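Local coordinates for predicted acetamidase/formamidase (Thermoanaerobacter tengcongensis, PDB 3TKK), which probably hydrolyses carbon-nitrogen bonds in linear amides such as acetamide or formamide, and binds zinc and calcium ions, at residues A[84-96]-A[106-118]. Numbering follows the deposited sequence.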
ATOM      1  N   ILE A  84      18.838 -14.045   5.527  1.00 22.82           N
ATOM      2  CA  ILE A  84      17.743 -15.008   5.729  1.00 26.02           C
ATOM      3  C   ILE A  84      18.005 -16.188   4.768  1.00 26.99           C
ATOM      4  O   ILE A  84      18.074 -15.966   3.547  1.00 31.44           O
ATOM      5  CB  ILE A  84      16.401 -14.366   5.377  1.00 22.76           C
ATOM      6  CG1 ILE A  84      16.095 -13.206   6.303  1.00 23.22           C
ATOM      7  CG2 ILE A  84      15.168 -15.278   5.472  1.00 21.33           C
ATOM      8  CD1 ILE A  84      14.697 -12.591   5.942  1.00 19.38           C
ATOM      9  N   GLU A  85      18.139 -17.418   5.256  1.00 26.18           N
ATOM     10  CA  GLU A  85      18.165 -18.529   4.320  1.00 27.44           C
ATOM     11  C   GLU A  85      16.933 -19.358   4.394  1.00 28.07           C
ATOM     12  O   GLU A  85      16.334 -19.488   5.502  1.00 30.37           O
ATOM     13  CB  GLU A  85      19.470 -19.345   4.531  1.00 36.32           C
ATOM     14  CG  GLU A  85      20.681 -18.422   4.311  1.00 43.17           C
ATOM     15  CD  GLU A  85      21.990 -18.902   5.035  1.00 49.81           C
ATOM     16  OE1 GLU A  85      22.838 -18.032   5.437  1.00 50.63           O
ATOM     17  OE2 GLU A  85      22.169 -20.145   5.179  1.00 52.92           O
ATOM     18  N   VAL A  86      16.396 -19.796   3.256  1.00 23.83           N
ATOM     19  CA  VAL A  86      15.121 -20.485   3.304  1.00 23.31           C
ATOM     20  C   VAL A  86      15.374 -21.954   2.822  1.00 26.04           C
ATOM     21  O   VAL A  86      16.239 -22.235   2.034  1.00 27.45           O
ATOM     22  CB  VAL A  86      13.995 -19.815   2.481  1.00 22.59           C
ATOM     23  CG1 VAL A  86      13.794 -18.313   2.994  1.00 21.51           C
ATOM     24  CG2 VAL A  86      14.332 -19.916   0.940  1.00 23.56           C
ATOM     25  N   ALA A  87      14.561 -22.882   3.322  1.00 27.41           N
ATOM     26  CA  ALA A  87      14.623 -24.268   2.870  1.00 25.69           C
ATOM     27  C   ALA A  87      14.319 -24.417   1.368  1.00 29.40           C
ATOM     28  O   ALA A  87      13.782 -23.481   0.738  1.00 29.42           O
ATOM     29  CB  ALA A  87      13.832 -25.156   3.671  1.00 29.60           C
ATOM     30  N   GLU A  88      14.693 -25.565   0.797  1.00 27.80           N
ATOM     31  CA  GLU A  88      14.505 -25.817  -0.662  1.00 32.76           C
ATOM     32  C   GLU A  88      13.096 -26.248  -1.053  1.00 31.96           C
ATOM     33  O   GLU A  88      12.818 -26.522  -2.222  1.00 33.96           O
ATOM     34  CB  GLU A  88      15.574 -26.827  -1.177  1.00 34.09           C
ATOM     35  CG  GLU A  88      15.550 -27.963  -0.353  1.00 39.13           C
ATOM     36  CD  GLU A  88      16.572 -29.026  -0.739  1.00 45.15           C
ATOM     37  OE1 GLU A  88      16.352 -29.713  -1.779  1.00 49.42           O
ATOM     38  OE2 GLU A  88      17.566 -29.165   0.013  1.00 44.16           O
ATOM     39  N   LYS A  89      12.200 -26.333  -0.093  1.00 27.71           N
ATOM     40  CA  LYS A  89      10.801 -26.443  -0.482  1.00 32.86           C
ATOM     41  C   LYS A  89       9.920 -25.545   0.388  1.00 28.93           C
ATOM     42  O   LYS A  89      10.384 -25.096   1.414  1.00 28.18           O
ATOM     43  CB  LYS A  89      10.290 -27.851  -0.385  1.00 38.34           C
ATOM     44  CG  LYS A  89       9.829 -28.245   0.971  1.00 40.92           C
ATOM     45  CD  LYS A  89       9.973 -29.797   1.007  1.00 46.82           C
ATOM     46  CE  LYS A  89      10.304 -30.242   2.441  1.00 48.74           C
ATOM     47  NZ  LYS A  89       9.135 -29.994   3.300  1.00 48.92           N
ATOM     48  N   GLY A  90       8.710 -25.201  -0.085  1.00 25.69           N
ATOM     49  CA  GLY A  90       7.786 -24.395   0.752  1.00 27.76           C
ATOM     50  C   GLY A  90       6.348 -24.789   0.490  1.00 24.97           C
ATOM     51  O   GLY A  90       6.090 -25.619  -0.363  1.00 27.47           O
ATOM     52  N   VAL A  91       5.410 -24.196   1.188  1.00 22.94           N
ATOM     53  CA  VAL A  91       4.049 -24.633   1.012  1.00 23.42           C
ATOM     54  C   VAL A  91       3.196 -23.412   0.790  1.00 23.19           C
ATOM     55  O   VAL A  91       3.438 -22.383   1.447  1.00 21.24           O
ATOM     56  CB  VAL A  91       3.593 -25.258   2.324  1.00 26.98           C
ATOM     57  CG1 VAL A  91       2.153 -25.785   2.208  1.00 29.41           C
ATOM     58  CG2 VAL A  91       4.613 -26.477   2.686  1.00 29.02           C
ATOM     59  N   LEU A  92       2.196 -23.536  -0.103  1.00 22.96           N
ATOM     60  CA  LEU A  92       1.230 -22.517  -0.373  1.00 21.93           C
ATOM     61  C   LEU A  92      -0.063 -23.141   0.150  1.00 24.58           C
ATOM     62  O   LEU A  92      -0.308 -24.368  -0.112  1.00 25.71           O
ATOM     63  CB  LEU A  92       1.078 -22.307  -1.902  1.00 22.39           C
ATOM     64  CG  LEU A  92       2.349 -21.621  -2.342  1.00 25.58           C
ATOM     65  CD1 LEU A  92       2.543 -21.757  -3.787  1.00 24.32           C
ATOM     66  CD2 LEU A  92       2.133 -20.145  -1.921  1.00 25.66           C
ATOM     67  N   ALA A  93      -0.883 -22.322   0.806  1.00 24.46           N
ATOM     68  CA  ALA A  93      -2.195 -22.698   1.345  1.00 22.14           C
ATOM     69  C   ALA A  93      -3.251 -21.701   1.037  1.00 21.71           C
ATOM     70  O   ALA A  93      -3.014 -20.465   1.059  1.00 20.99           O
ATOM     71  CB  ALA A  93      -2.100 -22.949   2.889  1.00 22.05           C
ATOM     72  N   THR A  94      -4.472 -22.199   0.725  1.00 23.16           N
ATOM     73  CA  THR A  94      -5.622 -21.283   0.730  1.00 22.31           C
ATOM     74  C   THR A  94      -6.874 -22.108   0.873  1.00 24.77           C
ATOM     75  O   THR A  94      -6.776 -23.249   1.157  1.00 25.46           O
ATOM     76  CB  THR A  94      -5.733 -20.511  -0.601  1.00 22.02           C
ATOM     77  OG1 THR A  94      -6.713 -19.461  -0.484  1.00 21.65           O
ATOM     78  CG2 THR A  94      -6.078 -21.440  -1.814  1.00 23.16           C
ATOM     79  N   GLY A  95      -8.053 -21.553   0.621  1.00 23.73           N
ATOM     80  CA  GLY A  95      -9.243 -22.412   0.687  1.00 25.13           C
ATOM     81  C   GLY A  95     -10.499 -21.734   1.141  1.00 27.32           C
ATOM     82  O   GLY A  95     -10.503 -20.521   1.302  1.00 25.64           O
ATOM     83  N   LYS A  96     -11.594 -22.495   1.321  1.00 28.02           N
ATOM     84  CA  LYS A  96     -12.850 -21.867   1.712  1.00 33.08           C
ATOM     85  C   LYS A  96     -12.725 -20.952   2.967  1.00 31.55           C
ATOM     86  O   LYS A  96     -12.186 -21.364   4.013  1.00 28.67           O
ATOM     87  CB  LYS A  96     -13.858 -22.949   2.050  1.00 35.67           C
ATOM     88  CG  LYS A  96     -15.243 -22.511   1.964  1.00 41.19           C
ATOM     89  CD  LYS A  96     -16.137 -23.612   2.592  1.00 45.61           C
ATOM     90  CE  LYS A  96     -17.585 -23.386   2.133  1.00 48.46           C
ATOM     91  NZ  LYS A  96     -17.512 -21.935   1.759  1.00 48.51           N
ATOM     92  N   GLU A 106     -13.999 -23.919  -2.090  1.00 37.54           N
ATOM     93  CA  GLU A 106     -14.640 -24.982  -1.286  1.00 42.18           C
ATOM     94  C   GLU A 106     -13.515 -25.865  -0.732  1.00 43.65           C
ATOM     95  O   GLU A 106     -12.475 -26.033  -1.393  1.00 44.07           O
ATOM     96  CB  GLU A 106     -15.512 -25.794  -2.188  1.00 46.19           C
ATOM     97  CG  GLU A 106     -16.732 -25.030  -2.676  1.00 50.27           C
ATOM     98  CD  GLU A 106     -17.613 -24.610  -1.508  1.00 53.36           C
ATOM     99  OE1 GLU A 106     -17.464 -25.143  -0.384  1.00 53.87           O
ATOM    100  OE2 GLU A 106     -18.477 -23.739  -1.733  1.00 56.43           O
ATOM    101  N   GLY A 107     -13.665 -26.398   0.477  1.00 43.33           N
ATOM    102  CA  GLY A 107     -12.572 -27.158   1.072  1.00 42.01           C
ATOM    103  C   GLY A 107     -11.258 -26.394   1.324  1.00 39.99           C
ATOM    104  O   GLY A 107     -11.245 -25.169   1.515  1.00 39.59           O
ATOM    105  N   LEU A 108     -10.149 -27.129   1.383  1.00 36.89           N
ATOM    106  CA  LEU A 108      -8.910 -26.585   1.864  1.00 36.86           C
ATOM    107  C   LEU A 108      -7.801 -26.959   0.848  1.00 32.99           C
ATOM    108  O   LEU A 108      -7.789 -28.046   0.328  1.00 34.03           O
ATOM    109  CB  LEU A 108      -8.574 -27.192   3.245  1.00 40.17           C
ATOM    110  CG  LEU A 108      -7.851 -26.204   4.181  1.00 43.51           C
ATOM    111  CD1 LEU A 108      -6.586 -25.408   3.571  1.00 42.58           C
ATOM    112  CD2 LEU A 108      -8.900 -25.164   4.705  1.00 44.84           C
ATOM    113  N   TYR A 109      -6.863 -26.063   0.588  1.00 30.58           N
ATOM    114  CA  TYR A 109      -5.916 -26.318  -0.473  1.00 28.79           C
ATOM    115  C   TYR A 109      -4.570 -26.156   0.109  1.00 27.78           C
ATOM    116  O   TYR A 109      -4.409 -25.285   0.945  1.00 27.04           O
ATOM    117  CB  TYR A 109      -6.040 -25.226  -1.530  1.00 26.72           C
ATOM    118  CG  TYR A 109      -5.006 -25.264  -2.659  1.00 27.98           C
ATOM    119  CD1 TYR A 109      -5.190 -26.063  -3.774  1.00 29.60           C
ATOM    120  CD2 TYR A 109      -3.860 -24.471  -2.611  1.00 28.71           C
ATOM    121  CE1 TYR A 109      -4.246 -26.095  -4.851  1.00 27.96           C
ATOM    122  CE2 TYR A 109      -2.916 -24.478  -3.697  1.00 27.00           C
ATOM    123  CZ  TYR A 109      -3.159 -25.272  -4.803  1.00 26.76           C
ATOM    124  OH  TYR A 109      -2.255 -25.238  -5.839  1.00 27.25           O
ATOM    125  N   SER A 110      -3.625 -27.017  -0.292  1.00 28.62           N
ATOM    126  CA  SER A 110      -2.191 -26.693  -0.150  1.00 29.35           C
ATOM    127  C   SER A 110      -1.403 -27.249  -1.319  1.00 32.09           C
ATOM    128  O   SER A 110      -1.806 -28.219  -1.947  1.00 33.31           O
ATOM    129  CB  SER A 110      -1.583 -27.305   1.114  1.00 32.31           C
ATOM    130  OG  SER A 110      -1.670 -28.711   1.055  1.00 37.78           O
ATOM    131  N   LYS A 111      -0.262 -26.628  -1.617  1.00 31.27           N
ATOM    132  CA  LYS A 111       0.604 -27.093  -2.656  1.00 31.50           C
ATOM    133  C   LYS A 111       2.011 -26.956  -2.154  1.00 32.54           C
ATOM    134  O   LYS A 111       2.431 -25.836  -1.741  1.00 27.49           O
ATOM    135  CB  LYS A 111       0.524 -26.161  -3.845  1.00 31.82           C
ATOM    136  CG  LYS A 111       1.329 -26.685  -5.059  1.00 35.02           C
ATOM    137  CD  LYS A 111       1.111 -25.715  -6.178  1.00 38.02           C
ATOM    138  CE  LYS A 111       1.101 -26.555  -7.424  1.00 43.10           C
ATOM    139  NZ  LYS A 111       2.099 -27.682  -7.215  1.00 43.80           N
ATOM    140  N   VAL A 112       2.776 -28.037  -2.247  1.00 30.45           N
ATOM    141  CA  VAL A 112       4.183 -27.936  -1.829  1.00 31.65           C
ATOM    142  C   VAL A 112       4.941 -27.579  -3.098  1.00 29.96           C
ATOM    143  O   VAL A 112       4.686 -28.197  -4.099  1.00 29.34           O
ATOM    144  CB  VAL A 112       4.690 -29.317  -1.330  1.00 33.58           C
ATOM    145  CG1 VAL A 112       6.227 -29.367  -1.181  1.00 32.49           C
ATOM    146  CG2 VAL A 112       4.027 -29.656  -0.003  1.00 33.36           C
ATOM    147  N   VAL A 113       5.816 -26.576  -3.061  1.00 28.26           N
ATOM    148  CA  VAL A 113       6.613 -26.175  -4.219  1.00 27.60           C
ATOM    149  C   VAL A 113       8.112 -26.313  -3.955  1.00 30.38           C
ATOM    150  O   VAL A 113       8.582 -26.048  -2.854  1.00 31.96           O
ATOM    151  CB  VAL A 113       6.333 -24.726  -4.602  1.00 26.41           C
ATOM    152  CG1 VAL A 113       4.930 -24.663  -5.132  1.00 26.33           C
ATOM    153  CG2 VAL A 113       6.319 -23.799  -3.353  1.00 27.80           C
ATOM    154  N   ASP A 114       8.856 -26.659  -4.994  1.00 32.85           N
ATOM    155  CA  ASP A 114      10.298 -26.615  -4.965  1.00 34.05           C
ATOM    156  C   ASP A 114      10.781 -25.167  -5.025  1.00 30.06           C
ATOM    157  O   ASP A 114      10.136 -24.288  -5.604  1.00 28.94           O
ATOM    158  CB  ASP A 114      10.851 -27.473  -6.106  1.00 39.85           C
ATOM    159  CG  ASP A 114      10.518 -28.899  -5.920  1.00 42.69           C
ATOM    160  OD1 ASP A 114      10.439 -29.366  -4.754  1.00 44.86           O
ATOM    161  OD2 ASP A 114      10.246 -29.525  -6.942  1.00 49.35           O
ATOM    162  N   ILE A 115      11.826 -24.912  -4.251  1.00 28.68           N
ATOM    163  CA  ILE A 115      12.546 -23.653  -4.327  1.00 28.12           C
ATOM    164  C   ILE A 115      13.910 -24.076  -4.843  1.00 29.73           C
ATOM    165  O   ILE A 115      14.566 -24.931  -4.207  1.00 30.42           O
ATOM    166  CB  ILE A 115      12.613 -22.940  -2.958  1.00 28.13           C
ATOM    167  CG1 ILE A 115      11.178 -22.598  -2.581  1.00 25.39           C
ATOM    168  CG2 ILE A 115      13.497 -21.657  -3.092  1.00 28.88           C
ATOM    169  CD1 ILE A 115      10.846 -22.127  -1.220  1.00 26.20           C
ATOM    170  N   LYS A 116      14.275 -23.571  -6.009  1.00 30.51           N
ATOM    171  CA  LYS A 116      15.555 -23.905  -6.620  1.00 32.28           C
ATOM    172  C   LYS A 116      16.153 -22.804  -7.446  1.00 32.66           C
ATOM    173  O   LYS A 116      15.449 -22.069  -8.088  1.00 32.11           O
ATOM    174  CB  LYS A 116      15.360 -25.055  -7.563  1.00 38.62           C
ATOM    175  CG  LYS A 116      14.551 -26.133  -7.008  1.00 43.55           C
ATOM    176  CD  LYS A 116      15.212 -27.400  -7.016  1.00 46.52           C
ATOM    177  CE  LYS A 116      15.804 -27.566  -5.627  1.00 47.41           C
ATOM    178  NZ  LYS A 116      16.096 -29.046  -5.368  1.00 50.49           N
ATOM    179  N   ASP A 117      17.498 -22.736  -7.507  1.00 34.32           N
ATOM    180  CA  ASP A 117      18.084 -21.758  -8.424  1.00 34.64           C
ATOM    181  C   ASP A 117      17.572 -20.344  -8.011  1.00 34.23           C
ATOM    182  O   ASP A 117      17.407 -19.462  -8.855  1.00 36.26           O
ATOM    183  CB  ASP A 117      17.633 -22.092  -9.839  1.00 35.83           C
ATOM    184  CG  ASP A 117      18.567 -21.479 -10.909  1.00 37.49           C
ATOM    185  OD1 ASP A 117      19.670 -21.115 -10.546  1.00 38.08           O
ATOM    186  OD2 ASP A 117      18.166 -21.318 -12.088  1.00 39.76           O
ATOM    187  N   GLY A 118      17.300 -20.142  -6.724  1.00 32.02           N
ATOM    188  CA  GLY A 118      16.773 -18.845  -6.267  1.00 31.42           C
ATOM    189  C   GLY A 118      15.338 -18.509  -6.639  1.00 29.46           C
ATOM    190  O   GLY A 118      14.919 -17.341  -6.577  1.00 29.73           O
TER
HETATM  191  O   HOH W   1      16.672 -31.357  -3.557  1.00 20.26           O
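Thr-94 turns its methyl, not its hydroxyl, to Tyr-109: CG2 lies 3.8 Å from Tyr-109 CD2 and equally near Tyr-109 CB, meeting the ring obliquely. The threonine torsion explains the choice, since OG1 is anti to the backbone N (chi1 -170°) and is carried off to a hydrogen bond with the carbonyl of Gly-195. On the same face, Leu-92 and Val-113 cross at about a right angle, Leu-92 CD1 reaching Val-113 CG1 at 4.0 Å. Farther along, Ile-115 CG1 stands anti to the carbonyl carbon and CD1 extends on from it (chi2 169°), over the backbone of Lys-89 and Gly-90, 3.9 Å from Gly-90 N. Paired backbone bonds between Gly-90 and Val-113, Leu-92 and Lys-111, and Thr-94 and Tyr-109 identify a beta-hairpin of strands 89-95 and 108-116, neighbours in an antiparallel sheet that strands 119-121 and 127-129 continue beyond 108-116; on its far side, strand 89-95 bonds through the backbone of Val-91 to that of Glu-200. The other face carries Val-91 and Val-112, whose CG2 methyls approach to 4.2 Å; the side chain of Val-91 also nears that of the zinc ligand Glu-200, so this face looks toward the metal site. Beyond the last strand pair, Lys-96 N gives a nearly axial bond to Gly-107 O (2.7 Å). The Lys-96 chain runs alongside Glu-106, pointing the same way, but NZ stays 3.9 Å from Glu-106 OE1, a long salt bridge. At the far end Glu-88 OE1 and Lys-116 NZ are similarly long at 3.7 Å. Leu-92, Thr-94 and Tyr-109 also pack on the second subunit, against its Ile-269, Ala-264 and Glu-261 respectively.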